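Local coordinates for chymotrypsin (Cellulomonas bogoriensis, PDB 2EA3), which probably cleaves peptide bonds as a secreted serine endopeptidase of the chymotrypsin family, this chain being the protease domain of a longer precursor, at residues Ser92-Ser97 and Leu141-Gln146; Leu125-Val130 and Gly161-Phe166; Cys131-Asp136 and Ser155-Thr160. All blocks are in the same frame, centred on the assembly; numbering follows the deposited sequence.

In the fold
Contacts 1 and 2 pair strands of the second six-stranded barrel of a two-barrel chymotrypsin fold; contact 3 joins loops at its edge. Contact 1, between strands 93-97 and 141-143, closes that barrel, while contact 2 pairs strands 125-128 and 161-166 within it; their centres lie about 12 Å apart, and Leu141 CD2 meets Phe166 CG at 3.6 Å. Contact 3, its centre about 10 Å from that of contact 2, ties the loop after strand 125-128 to the loop that leads into strand 161-168. Arg96 of contact 1 reaches into contact 3, its NE lying 2.9 Å from Cys131 O. The segment 131-136 ends just before Ser137, the probable nucleophile of a triad with His32 and Asp56.

Contact 1 of 3, residues Ser92-Ser97 and Leu141-Gln146; sequences SAVCRS and LLAGNQ. With SO4 (sulfate ion), chain B.
Val94 and Leu141 pack aslant of each other inside the second barrel of the chymotrypsin fold, where strands 93-97 and 141-143, first and last in the sheet, meet antiparallel and close it. In Leu141, CG anti to the backbone nitrogen (chi1 -176°) together with a chi2 of 70° sets CD1 against Val94 CB at 3.7 Å; the same methyl touches Arg96 CB loosely. Both residues are apolar, which suits the buried face, and valine's beta-branching suits a strand. Further along, Val94 CG1 meets the small CB of Ala143 at 4.0 Å, the residue that also opens the type II' turn to Gln146, in which Gly144 takes a positive phi. The face of Cys95 and Leu142 looks the other way, and Cys95 uses it for a disulfide to Cys105 on the adjoining strand 102-110. Cys95 and Leu142 form the hydrogen-bonded pair: Leu142 N reaches Cys95 O at 2.8 Å and almost straight (175°), and Cys95 N returns a bond to Leu142 O. The Arg96 chain, bent at chi3, leads away and gives NE to Cys131 O. At the outer end a sulfate, probably from the crystallisation liquor, accepts a hydrogen bond from Ala93 N through its O3 at 2.8 Å.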
ATOM      1  N   SER A  92      13.616  -0.566 -12.068  1.00 13.64           N
ATOM      2  CA  SER A  92      12.853  -1.815 -12.002  1.00 13.44           C
ATOM      3  C   SER A  92      11.412  -1.658 -12.456  1.00 13.21           C
ATOM      4  O   SER A  92      10.787  -0.637 -12.156  1.00 12.80           O
ATOM      5  CB  SER A  92      12.830  -2.361 -10.582  1.00 13.22           C
ATOM      6  OG  SER A  92      14.138  -2.773 -10.227  1.00 15.25           O
ATOM      7  N   ALA A  93      10.887  -2.682 -13.136  1.00 12.64           N
ATOM      8  CA  ALA A  93       9.477  -2.706 -13.501  1.00 12.39           C
ATOM      9  C   ALA A  93       8.694  -3.046 -12.238  1.00 12.47           C
ATOM     10  O   ALA A  93       8.991  -4.026 -11.537  1.00 13.15           O
ATOM     11  CB  ALA A  93       9.210  -3.744 -14.595  1.00 13.71           C
ATOM     12  N   VAL A  94       7.712  -2.220 -11.935  1.00 11.82           N
ATOM     13  CA  VAL A  94       6.879  -2.443 -10.760  1.00 10.28           C
ATOM     14  C   VAL A  94       5.414  -2.339 -11.168  1.00 10.23           C
ATOM     15  O   VAL A  94       5.064  -1.638 -12.145  1.00  9.16           O
ATOM     16  CB  VAL A  94       7.181  -1.428  -9.649  1.00 10.71           C
ATOM     17  CG1 VAL A  94       8.540  -1.721  -9.013  1.00 10.35           C
ATOM     18  CG2 VAL A  94       7.101   0.023 -10.196  1.00  9.77           C
ATOM     19  N   CYS A  95       4.568  -3.042 -10.430  1.00 10.00           N
ATOM     20  CA  CYS A  95       3.124  -2.987 -10.696  1.00 10.12           C
ATOM     21  C   CYS A  95       2.428  -2.695  -9.395  1.00  9.67           C
ATOM     22  O   CYS A  95       2.836  -3.195  -8.332  1.00  9.95           O
ATOM     23  CB  CYS A  95       2.597  -4.307 -11.232  1.00 10.05           C
ATOM     24  SG  CYS A  95       3.228  -4.722 -12.855  1.00 12.28           S
ATOM     25  N   ARG A  96       1.361  -1.913  -9.507  1.00  8.42           N
ATOM     26  CA  ARG A  96       0.572  -1.473  -8.386  1.00  9.09           C
ATOM     27  C   ARG A  96      -0.822  -2.106  -8.486  1.00  8.66           C
ATOM     28  O   ARG A  96      -1.360  -2.226  -9.575  1.00 10.53           O
ATOM     29  CB  ARG A  96       0.442   0.061  -8.446  1.00  7.99           C
ATOM     30  CG  ARG A  96      -0.408   0.623  -7.277  1.00  9.11           C
ATOM     31  CD  ARG A  96      -0.869   2.074  -7.512  1.00  9.77           C
ATOM     32  NE  ARG A  96      -1.462   2.298  -8.839  1.00 10.84           N
ATOM     33  CZ  ARG A  96      -2.638   1.810  -9.239  1.00 11.39           C
ATOM     34  NH1 ARG A  96      -3.376   1.065  -8.420  1.00 12.03           N
ATOM     35  NH2 ARG A  96      -3.081   2.066 -10.473  1.00 10.15           N
ATOM     36  N   SER A  97      -1.379  -2.519  -7.350  1.00  8.75           N
ATOM     37  CA  SER A  97      -2.747  -2.995  -7.287  1.00  8.95           C
ATOM     38  C   SER A  97      -3.516  -2.049  -6.368  1.00  8.06           C
ATOM     39  O   SER A  97      -3.102  -1.788  -5.251  1.00  8.28           O
ATOM     40  CB  SER A  97      -2.760  -4.406  -6.706  1.00  9.61           C
ATOM     41  OG  SER A  97      -4.067  -4.944  -6.676  1.00  8.85           O
ATOM     42  N   LEU A 141       2.584  -2.271  -4.004  1.00  9.37           N
ATOM     43  CA  LEU A 141       3.518  -2.124  -5.104  1.00  9.20           C
ATOM     44  C   LEU A 141       4.446  -3.335  -5.072  1.00  9.49           C
ATOM     45  O   LEU A 141       5.079  -3.605  -4.053  1.00  9.80           O
ATOM     46  CB  LEU A 141       4.341  -0.840  -4.968  1.00  9.89           C
ATOM     47  CG  LEU A 141       5.263  -0.599  -6.164  1.00  8.70           C
ATOM     48  CD1 LEU A 141       4.443  -0.245  -7.405  1.00 11.42           C
ATOM     49  CD2 LEU A 141       6.277   0.528  -5.810  1.00 11.30           C
ATOM     50  N   LEU A 142       4.499  -4.056  -6.189  1.00 10.30           N
ATOM     51  CA  LEU A 142       5.326  -5.262  -6.300  1.00 10.82           C
ATOM     52  C   LEU A 142       6.375  -5.063  -7.379  1.00 11.94           C
ATOM     53  O   LEU A 142       6.097  -4.435  -8.401  1.00 11.48           O
ATOM     54  CB  LEU A 142       4.446  -6.460  -6.694  1.00 11.84           C
ATOM     55  CG  LEU A 142       3.442  -7.009  -5.691  1.00 12.89           C
ATOM     56  CD1 LEU A 142       2.456  -7.937  -6.429  1.00 15.42           C
ATOM     57  CD2 LEU A 142       4.162  -7.745  -4.604  1.00 13.56           C
ATOM     58  N   ALA A 143       7.568  -5.598  -7.151  1.00 11.92           N
ATOM     59  CA  ALA A 143       8.495  -5.858  -8.243  1.00 13.33           C
ATOM     60  C   ALA A 143       8.526  -7.370  -8.339  1.00 13.31           C
ATOM     61  O   ALA A 143       9.094  -8.030  -7.481  1.00 14.80           O
ATOM     62  CB  ALA A 143       9.846  -5.306  -7.935  1.00 13.51           C
ATOM     63  N   GLY A 144       7.854  -7.918  -9.338  1.00 14.46           N
ATOM     64  CA  GLY A 144       7.678  -9.366  -9.433  1.00 16.02           C
ATOM     65  C   GLY A 144       6.903  -9.875  -8.217  1.00 16.23           C
ATOM     66  O   GLY A 144       5.753  -9.480  -7.996  1.00 16.91           O
ATOM     67  N   ASN A 145       7.512 -10.751  -7.426  1.00 15.55           N
ATOM     68  CA  ASN A 145       6.838 -11.247  -6.229  1.00 16.26           C
ATOM     69  C   ASN A 145       7.347 -10.612  -4.939  1.00 15.09           C
ATOM     70  O   ASN A 145       7.098 -11.135  -3.846  1.00 15.79           O
ATOM     71  CB  ASN A 145       6.901 -12.784  -6.148  1.00 17.35           C
ATOM     72  CG  ASN A 145       6.205 -13.463  -7.320  1.00 21.68           C
ATOM     73  OD1 ASN A 145       4.974 -13.642  -7.334  1.00 26.49           O
ATOM     74  ND2 ASN A 145       6.999 -13.855  -8.316  1.00 25.51           N
ATOM     75  N   GLN A 146       8.036  -9.479  -5.052  1.00 13.58           N
ATOM     76  CA  GLN A 146       8.678  -8.859  -3.888  1.00 12.60           C
ATOM     77  C   GLN A 146       7.959  -7.574  -3.560  1.00 11.74           C
ATOM     78  O   GLN A 146       7.841  -6.709  -4.418  1.00 11.51           O
ATOM     79  CB  GLN A 146      10.145  -8.548  -4.188  1.00 13.38           C
ATOM     80  CG  GLN A 146      10.992  -9.792  -4.488  1.00 14.96           C
ATOM     81  CD  GLN A 146      11.131 -10.714  -3.303  1.00 16.71           C
ATOM     82  OE1 GLN A 146      10.924 -11.919  -3.426  1.00 23.09           O
ATOM     83  NE2 GLN A 146      11.490 -10.166  -2.145  1.00 16.53           N
TER
HETATM   84  S   SO4 B 190      13.422  -5.535 -14.180  1.00 44.14           S
HETATM   85  O1  SO4 B 190      13.250  -6.907 -14.641  1.00 45.49           O
HETATM   86  O2  SO4 B 190      13.638  -4.653 -15.322  1.00 45.10           O
HETATM   87  O3  SO4 B 190      12.236  -5.099 -13.453  1.00 44.84           O
HETATM   88  O4  SO4 B 190      14.583  -5.463 -13.297  1.00 45.33           O

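Contact 2 of 3, residues Leu125-Val130 and Gly161-Phe166; sequences LIRTTV and GGTTFF
Thr128 turns OG1 in between its own nitrogen and carbonyl carbon (chi1 77°), and Thr164 sets OG1 anti to its carbonyl carbon (chi1 -56°); these two rotations turn both hydroxyls onto main-chain carbonyls of the facing segment. The strands are 125-128 and 161-166, antiparallel neighbours in the second barrel of the chymotrypsin fold. Thr128 OG1 donates to Thr164 O at 2.9 Å, while Thr128 N reaches that oxygen from the opposite face of its carbonyl plane, and the buried acceptor is thus gripped twice. The same hydroxyl accepts from Val130 N, making an ST turn where the strand ends. Threonine suits both positions, being at home in a strand yet able to satisfy buried polar groups.

Beside these hydroxyls, the Phe166 ring presents its edge to Thr128, with CE1 3.3 Å from OG1 in the ring plane. Ile126, paired with Phe166 through two backbone hydrogen bonds, meets it CB to CB and adds aliphatic bulk on this face. The other face carries Arg127 and Phe165, lying side by side and pointing the same way. Arg127 CG comes within 3.4 Å of Phe165 CE2, and the guanidinium stands nearly perpendicular to the ring, at 85°. Thr163 CG2 covers one guanidinium face, 3.7 Å above its centre. A long arginine can thus lay its methylenes along the phenyl ring while its charged end extends further. Beyond strand 125-128 a water bridges Thr129 O and Gly162 N. Thr164 OG1 donates to Val130 O at 2.6 Å from above the carbonyl plane.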
ATOM      1  N   LEU A 125      10.325   8.619  -0.178  1.00 11.53           N
ATOM      2  CA  LEU A 125       9.381   7.925  -1.064  1.00 11.59           C
ATOM      3  C   LEU A 125      10.006   7.363  -2.329  1.00 11.05           C
ATOM      4  O   LEU A 125      10.976   7.921  -2.867  1.00 12.03           O
ATOM      5  CB  LEU A 125       8.249   8.874  -1.467  1.00 11.64           C
ATOM      6  CG  LEU A 125       7.389   9.377  -0.300  1.00 13.13           C
ATOM      7  CD1 LEU A 125       6.357  10.348  -0.803  1.00 14.60           C
ATOM      8  CD2 LEU A 125       6.718   8.200   0.422  1.00 14.94           C
ATOM      9  N   ILE A 126       9.431   6.263  -2.802  1.00 10.95           N
ATOM     10  CA  ILE A 126       9.781   5.681  -4.095  1.00 10.87           C
ATOM     11  C   ILE A 126       8.995   6.429  -5.178  1.00 11.55           C
ATOM     12  O   ILE A 126       7.766   6.459  -5.152  1.00 11.71           O
ATOM     13  CB  ILE A 126       9.402   4.183  -4.167  1.00 11.09           C
ATOM     14  CG1 ILE A 126      10.109   3.393  -3.062  1.00 12.65           C
ATOM     15  CG2 ILE A 126       9.739   3.618  -5.548  1.00 10.69           C
ATOM     16  CD1 ILE A 126       9.530   2.012  -2.849  1.00 14.45           C
ATOM     17  N   ARG A 127       9.699   7.050  -6.116  1.00 11.26           N
ATOM     18  CA  ARG A 127       9.040   7.729  -7.234  1.00 12.78           C
ATOM     19  C   ARG A 127       8.892   6.769  -8.413  1.00 12.24           C
ATOM     20  O   ARG A 127       9.839   6.060  -8.755  1.00 11.67           O
ATOM     21  CB  ARG A 127       9.851   8.962  -7.649  1.00 12.89           C
ATOM     22  CG  ARG A 127       9.136   9.858  -8.646  1.00 14.81           C
ATOM     23  CD  ARG A 127      10.002  11.049  -9.062  1.00 17.00           C
ATOM     24  NE  ARG A 127       9.564  11.504 -10.381  1.00 26.45           N
ATOM     25  CZ  ARG A 127       8.952  12.660 -10.640  1.00 30.46           C
ATOM     26  NH1 ARG A 127       8.719  13.544  -9.676  1.00 32.44           N
ATOM     27  NH2 ARG A 127       8.589  12.941 -11.889  1.00 31.73           N
ATOM     28  N   THR A 128       7.709   6.751  -9.032  1.00 11.34           N
ATOM     29  CA  THR A 128       7.463   5.869 -10.197  1.00 11.01           C
ATOM     30  C   THR A 128       6.653   6.530 -11.300  1.00 11.15           C
ATOM     31  O   THR A 128       6.040   7.575 -11.082  1.00 12.15           O
ATOM     32  CB  THR A 128       6.666   4.601  -9.823  1.00 11.12           C
ATOM     33  OG1 THR A 128       5.270   4.939  -9.671  1.00 10.70           O
ATOM     34  CG2 THR A 128       7.224   3.944  -8.522  1.00  9.86           C
ATOM     35  N   THR A 129       6.587   5.855 -12.451  1.00 10.96           N
ATOM     36  CA  THR A 129       5.751   6.292 -13.582  1.00 11.10           C
ATOM     37  C   THR A 129       4.416   5.545 -13.563  1.00 10.92           C
ATOM     38  O   THR A 129       3.674   5.557 -14.553  1.00  9.95           O
ATOM     39  CB  THR A 129       6.435   5.971 -14.924  1.00 10.89           C
ATOM     40  OG1 THR A 129       6.703   4.572 -14.977  1.00 11.97           O
ATOM     41  CG2 THR A 129       7.743   6.723 -15.062  1.00 12.41           C
ATOM     42  N   VAL A 130       4.126   4.841 -12.463  1.00 10.81           N
ATOM     43  CA  VAL A 130       2.856   4.122 -12.361  1.00 11.38           C
ATOM     44  C   VAL A 130       1.767   5.179 -12.125  1.00 11.78           C
ATOM     45  O   VAL A 130       2.009   6.132 -11.426  1.00 12.99           O
ATOM     46  CB  VAL A 130       2.866   3.138 -11.165  1.00 11.72           C
ATOM     47  CG1 VAL A 130       1.524   2.412 -11.034  1.00 12.65           C
ATOM     48  CG2 VAL A 130       4.030   2.132 -11.267  1.00 13.46           C
ATOM     49  N   GLY A 161      -2.030   9.193 -17.776  1.00 18.29           N
ATOM     50  CA  GLY A 161      -0.722   8.925 -17.175  1.00 17.49           C
ATOM     51  C   GLY A 161      -0.447   9.807 -15.972  1.00 16.94           C
ATOM     52  O   GLY A 161      -1.103  10.821 -15.747  1.00 16.68           O
ATOM     53  N   GLY A 162       0.541   9.435 -15.177  1.00 16.80           N
ATOM     54  CA  GLY A 162       0.895  10.253 -14.031  1.00 16.28           C
ATOM     55  C   GLY A 162       2.157   9.773 -13.354  1.00 15.60           C
ATOM     56  O   GLY A 162       2.853   8.885 -13.864  1.00 15.37           O
ATOM     57  N   THR A 163       2.447  10.375 -12.207  1.00 14.48           N
ATOM     58  CA  THR A 163       3.602  10.013 -11.386  1.00 13.64           C
ATOM     59  C   THR A 163       3.064   9.638 -10.013  1.00 12.75           C
ATOM     60  O   THR A 163       2.308  10.406  -9.440  1.00 13.03           O
ATOM     61  CB  THR A 163       4.519  11.220 -11.195  1.00 14.43           C
ATOM     62  OG1 THR A 163       4.915  11.719 -12.475  1.00 18.13           O
ATOM     63  CG2 THR A 163       5.754  10.843 -10.373  1.00 15.04           C
ATOM     64  N   THR A 164       3.443   8.475  -9.502  1.00 11.59           N
ATOM     65  CA  THR A 164       2.944   8.016  -8.196  1.00 10.63           C
ATOM     66  C   THR A 164       4.116   7.686  -7.281  1.00 10.77           C
ATOM     67  O   THR A 164       5.103   7.075  -7.717  1.00  9.92           O
ATOM     68  CB  THR A 164       2.046   6.783  -8.329  1.00 10.38           C
ATOM     69  OG1 THR A 164       0.965   7.084  -9.222  1.00 11.51           O
ATOM     70  CG2 THR A 164       1.447   6.387  -6.965  1.00 11.15           C
ATOM     71  N   PHE A 165       3.978   8.079  -6.015  1.00  9.19           N
ATOM     72  CA  PHE A 165       5.006   7.880  -5.013  1.00 10.38           C
ATOM     73  C   PHE A 165       4.544   6.844  -4.020  1.00 10.05           C
ATOM     74  O   PHE A 165       3.344   6.748  -3.748  1.00 10.02           O
ATOM     75  CB  PHE A 165       5.258   9.192  -4.271  1.00 10.78           C
ATOM     76  CG  PHE A 165       5.810  10.290  -5.154  1.00 12.61           C
ATOM     77  CD1 PHE A 165       4.960  11.088  -5.930  1.00 14.93           C
ATOM     78  CD2 PHE A 165       7.185  10.509  -5.217  1.00 13.63           C
ATOM     79  CE1 PHE A 165       5.493  12.116  -6.760  1.00 16.36           C
ATOM     80  CE2 PHE A 165       7.713  11.518  -6.012  1.00 13.48           C
ATOM     81  CZ  PHE A 165       6.859  12.318  -6.793  1.00 14.18           C
ATOM     82  N   PHE A 166       5.492   6.053  -3.511  1.00  9.45           N
ATOM     83  CA  PHE A 166       5.165   4.938  -2.627  1.00  8.62           C
ATOM     84  C   PHE A 166       6.031   5.019  -1.386  1.00  9.31           C
ATOM     85  O   PHE A 166       7.224   5.360  -1.461  1.00  9.57           O
ATOM     86  CB  PHE A 166       5.404   3.590  -3.342  1.00  8.64           C
ATOM     87  CG  PHE A 166       4.526   3.377  -4.519  1.00  8.47           C
ATOM     88  CD1 PHE A 166       4.836   3.967  -5.745  1.00  8.99           C
ATOM     89  CD2 PHE A 166       3.346   2.648  -4.403  1.00  8.93           C
ATOM     90  CE1 PHE A 166       4.005   3.793  -6.851  1.00  9.38           C
ATOM     91  CE2 PHE A 166       2.505   2.487  -5.515  1.00 10.21           C
ATOM     92  CZ  PHE A 166       2.842   3.060  -6.732  1.00  9.49           C
TER
HETATM   93  O   HOH W   1       1.547   6.836 -15.978  1.00 21.90           O

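Contact 3 of 3, residues Cys131-Asp136 and Ser155-Thr160; sequences CAEPGD and SGNCRT
The disulfide at the heart of this contact joins two surface loops and, as in other members of the chymotrypsin family, probably flanks the primary specificity (S1) pocket; the segment 131-136 runs up to Ser137, the likely nucleophile. Cys131 SG and Cys158 SG are joined at 2.0 Å with a chi3 of 98°, close to the near-perpendicular torsion that disulfides prefer. Cys131 reaches across with SG lodged between its backbone nitrogen and carbonyl carbon, whereas Cys158 SG stands beside its own nitrogen.

Glu133 supplies the polar half of the contact. Its chain, extended beyond CG, carries the carboxylate obliquely across Asn157 CB to the backbone of Cys158, whose N donates to OE2 at 2.9 Å. That bond is nearly straight (168°) and uses the anti lone pair, the one directed away from OE1. Arg159, bent at chi3, brings NH1 within 3.1 Å of Glu133 OE2 in a salt bridge; the carboxylate and guanidinium planes are turned 68° apart, so the two groups do not pair flat, and the NH1 bond to OE1 is weak.

Asparagine suits position 157 because its OD1 accepts twice: Arg159 N closes an Asx turn, and Thr160 N extends it to an Asx motif. Asp136 OD1 accepts from Glu133 N at 2.8 Å and from Thr101 OG1, while OD2 bonds Thr100 N, bracing the other loop.

A disulfide, a backbone N-H to carboxylate bond, a salt bridge and a water between Ala132 N and Ser155 O thus link the loops, and the nearby arginine probably helps keep Glu133 ionised.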
ATOM      1  N   CYS A 131       0.575   5.002 -12.697  1.00 11.52           N
ATOM      2  CA  CYS A 131      -0.515   5.948 -12.453  1.00 11.80           C
ATOM      3  C   CYS A 131      -1.276   5.485 -11.215  1.00 12.03           C
ATOM      4  O   CYS A 131      -1.207   4.321 -10.852  1.00 11.44           O
ATOM      5  CB  CYS A 131      -1.466   5.973 -13.654  1.00 11.94           C
ATOM      6  SG  CYS A 131      -2.311   4.384 -14.013  1.00 13.49           S
ATOM      7  N   ALA A 132      -2.007   6.389 -10.582  1.00 12.39           N
ATOM      8  CA  ALA A 132      -2.892   5.994  -9.493  1.00 12.27           C
ATOM      9  C   ALA A 132      -3.974   7.038  -9.385  1.00 13.34           C
ATOM     10  O   ALA A 132      -3.817   8.161  -9.877  1.00 13.42           O
ATOM     11  CB  ALA A 132      -2.132   5.898  -8.181  1.00 13.05           C
ATOM     12  N   GLU A 133      -5.079   6.651  -8.767  1.00 13.41           N
ATOM     13  CA  GLU A 133      -6.159   7.591  -8.533  1.00 15.06           C
ATOM     14  C   GLU A 133      -6.520   7.487  -7.065  1.00 15.63           C
ATOM     15  O   GLU A 133      -6.040   6.594  -6.392  1.00 15.03           O
ATOM     16  CB  GLU A 133      -7.326   7.323  -9.504  1.00 14.29           C
ATOM     17  CG  GLU A 133      -6.932   7.775 -10.935  1.00 15.82           C
ATOM     18  CD  GLU A 133      -7.945   7.449 -12.008  1.00 17.71           C
ATOM     19  OE1 GLU A 133      -9.139   7.356 -11.677  1.00 21.45           O
ATOM     20  OE2 GLU A 133      -7.546   7.285 -13.191  1.00 17.92           O
ATOM     21  N   PRO A 134      -7.282   8.460  -6.545  1.00 17.52           N
ATOM     22  CA  PRO A 134      -7.720   8.315  -5.168  1.00 18.54           C
ATOM     23  C   PRO A 134      -8.592   7.061  -5.028  1.00 17.75           C
ATOM     24  O   PRO A 134      -9.483   6.764  -5.889  1.00 20.16           O
ATOM     25  CB  PRO A 134      -8.527   9.601  -4.928  1.00 18.75           C
ATOM     26  CG  PRO A 134      -7.955  10.595  -5.956  1.00 18.97           C
ATOM     27  CD  PRO A 134      -7.772   9.714  -7.150  1.00 17.37           C
ATOM     28  N   GLY A 135      -8.335   6.341  -3.953  1.00 15.92           N
ATOM     29  CA  GLY A 135      -8.902   5.031  -3.725  1.00 12.63           C
ATOM     30  C   GLY A 135      -7.791   4.009  -3.807  1.00 11.51           C
ATOM     31  O   GLY A 135      -7.825   3.020  -3.093  1.00 11.05           O
ATOM     32  N   ASP A 136      -6.812   4.249  -4.689  1.00 10.12           N
ATOM     33  CA  ASP A 136      -5.661   3.339  -4.820  1.00  9.07           C
ATOM     34  C   ASP A 136      -4.659   3.479  -3.671  1.00  8.73           C
ATOM     35  O   ASP A 136      -3.794   2.612  -3.490  1.00  8.59           O
ATOM     36  CB  ASP A 136      -4.912   3.602  -6.131  1.00  8.98           C
ATOM     37  CG  ASP A 136      -5.734   3.251  -7.366  1.00  9.36           C
ATOM     38  OD1 ASP A 136      -5.470   3.882  -8.413  1.00 11.09           O
ATOM     39  OD2 ASP A 136      -6.596   2.337  -7.303  1.00 10.00           O
ATOM     40  N   SER A 155       0.499  12.640  -8.920  1.00 18.24           N
ATOM     41  CA  SER A 155      -0.194  13.513  -9.846  1.00 18.65           C
ATOM     42  C   SER A 155      -0.694  12.707 -11.044  1.00 18.24           C
ATOM     43  O   SER A 155      -0.180  11.614 -11.349  1.00 18.22           O
ATOM     44  CB  SER A 155       0.777  14.577 -10.334  1.00 19.05           C
ATOM     45  OG  SER A 155       1.903  13.953 -10.948  1.00 21.87           O
ATOM     46  N   GLY A 156      -1.687  13.252 -11.737  1.00 16.96           N
ATOM     47  CA  GLY A 156      -2.168  12.634 -12.969  1.00 16.89           C
ATOM     48  C   GLY A 156      -3.191  11.563 -12.664  1.00 16.47           C
ATOM     49  O   GLY A 156      -3.753  11.533 -11.582  1.00 16.85           O
ATOM     50  N   ASN A 157      -3.439  10.683 -13.622  1.00 16.22           N
ATOM     51  CA  ASN A 157      -4.453   9.650 -13.463  1.00 16.72           C
ATOM     52  C   ASN A 157      -4.135   8.541 -14.431  1.00 16.65           C
ATOM     53  O   ASN A 157      -3.123   8.622 -15.128  1.00 16.46           O
ATOM     54  CB  ASN A 157      -5.857  10.223 -13.700  1.00 16.77           C
ATOM     55  CG  ASN A 157      -6.010  10.840 -15.072  1.00 17.77           C
ATOM     56  OD1 ASN A 157      -5.740  10.207 -16.096  1.00 18.97           O
ATOM     57  ND2 ASN A 157      -6.473  12.078 -15.101  1.00 20.95           N
ATOM     58  N   CYS A 158      -4.986   7.522 -14.491  1.00 16.19           N
ATOM     59  CA  CYS A 158      -4.683   6.358 -15.298  1.00 17.73           C
ATOM     60  C   CYS A 158      -5.204   6.491 -16.729  1.00 19.41           C
ATOM     61  O   CYS A 158      -4.983   5.610 -17.553  1.00 20.71           O
ATOM     62  CB  CYS A 158      -5.167   5.065 -14.626  1.00 17.67           C
ATOM     63  SG  CYS A 158      -4.151   4.602 -13.193  1.00 16.31           S
ATOM     64  N   ARG A 159      -5.873   7.598 -17.021  1.00 20.73           N
ATOM     65  CA  ARG A 159      -6.378   7.834 -18.368  1.00 22.37           C
ATOM     66  C   ARG A 159      -5.288   8.498 -19.204  1.00 21.65           C
ATOM     67  O   ARG A 159      -5.065   8.117 -20.352  1.00 22.38           O
ATOM     68  CB  ARG A 159      -7.654   8.683 -18.338  1.00 22.26           C
ATOM     69  CG  ARG A 159      -8.872   7.965 -17.726  1.00 25.02           C
ATOM     70  CD  ARG A 159     -10.045   8.924 -17.447  1.00 26.28           C
ATOM     71  NE  ARG A 159      -9.731   9.877 -16.381  1.00 32.83           N
ATOM     72  CZ  ARG A 159      -9.735   9.593 -15.076  1.00 34.19           C
ATOM     73  NH1 ARG A 159     -10.052   8.376 -14.646  1.00 35.61           N
ATOM     74  NH2 ARG A 159      -9.417  10.535 -14.196  1.00 36.13           N
ATOM     75  N   THR A 160      -4.593   9.465 -18.621  1.00 20.64           N
ATOM     76  CA  THR A 160      -3.584  10.206 -19.363  1.00 20.30           C
ATOM     77  C   THR A 160      -2.158   9.950 -18.861  1.00 19.47           C
ATOM     78  O   THR A 160      -1.201  10.434 -19.455  1.00 18.37           O
ATOM     79  CB  THR A 160      -3.893  11.721 -19.390  1.00 20.84           C
ATOM     80  OG1 THR A 160      -3.949  12.223 -18.053  1.00 23.72           O
ATOM     81  CG2 THR A 160      -5.232  12.003 -20.104  1.00 21.15           C
TER
HETATM   82  O   HOH W   2      -1.267   9.086 -11.395  1.00 30.45           O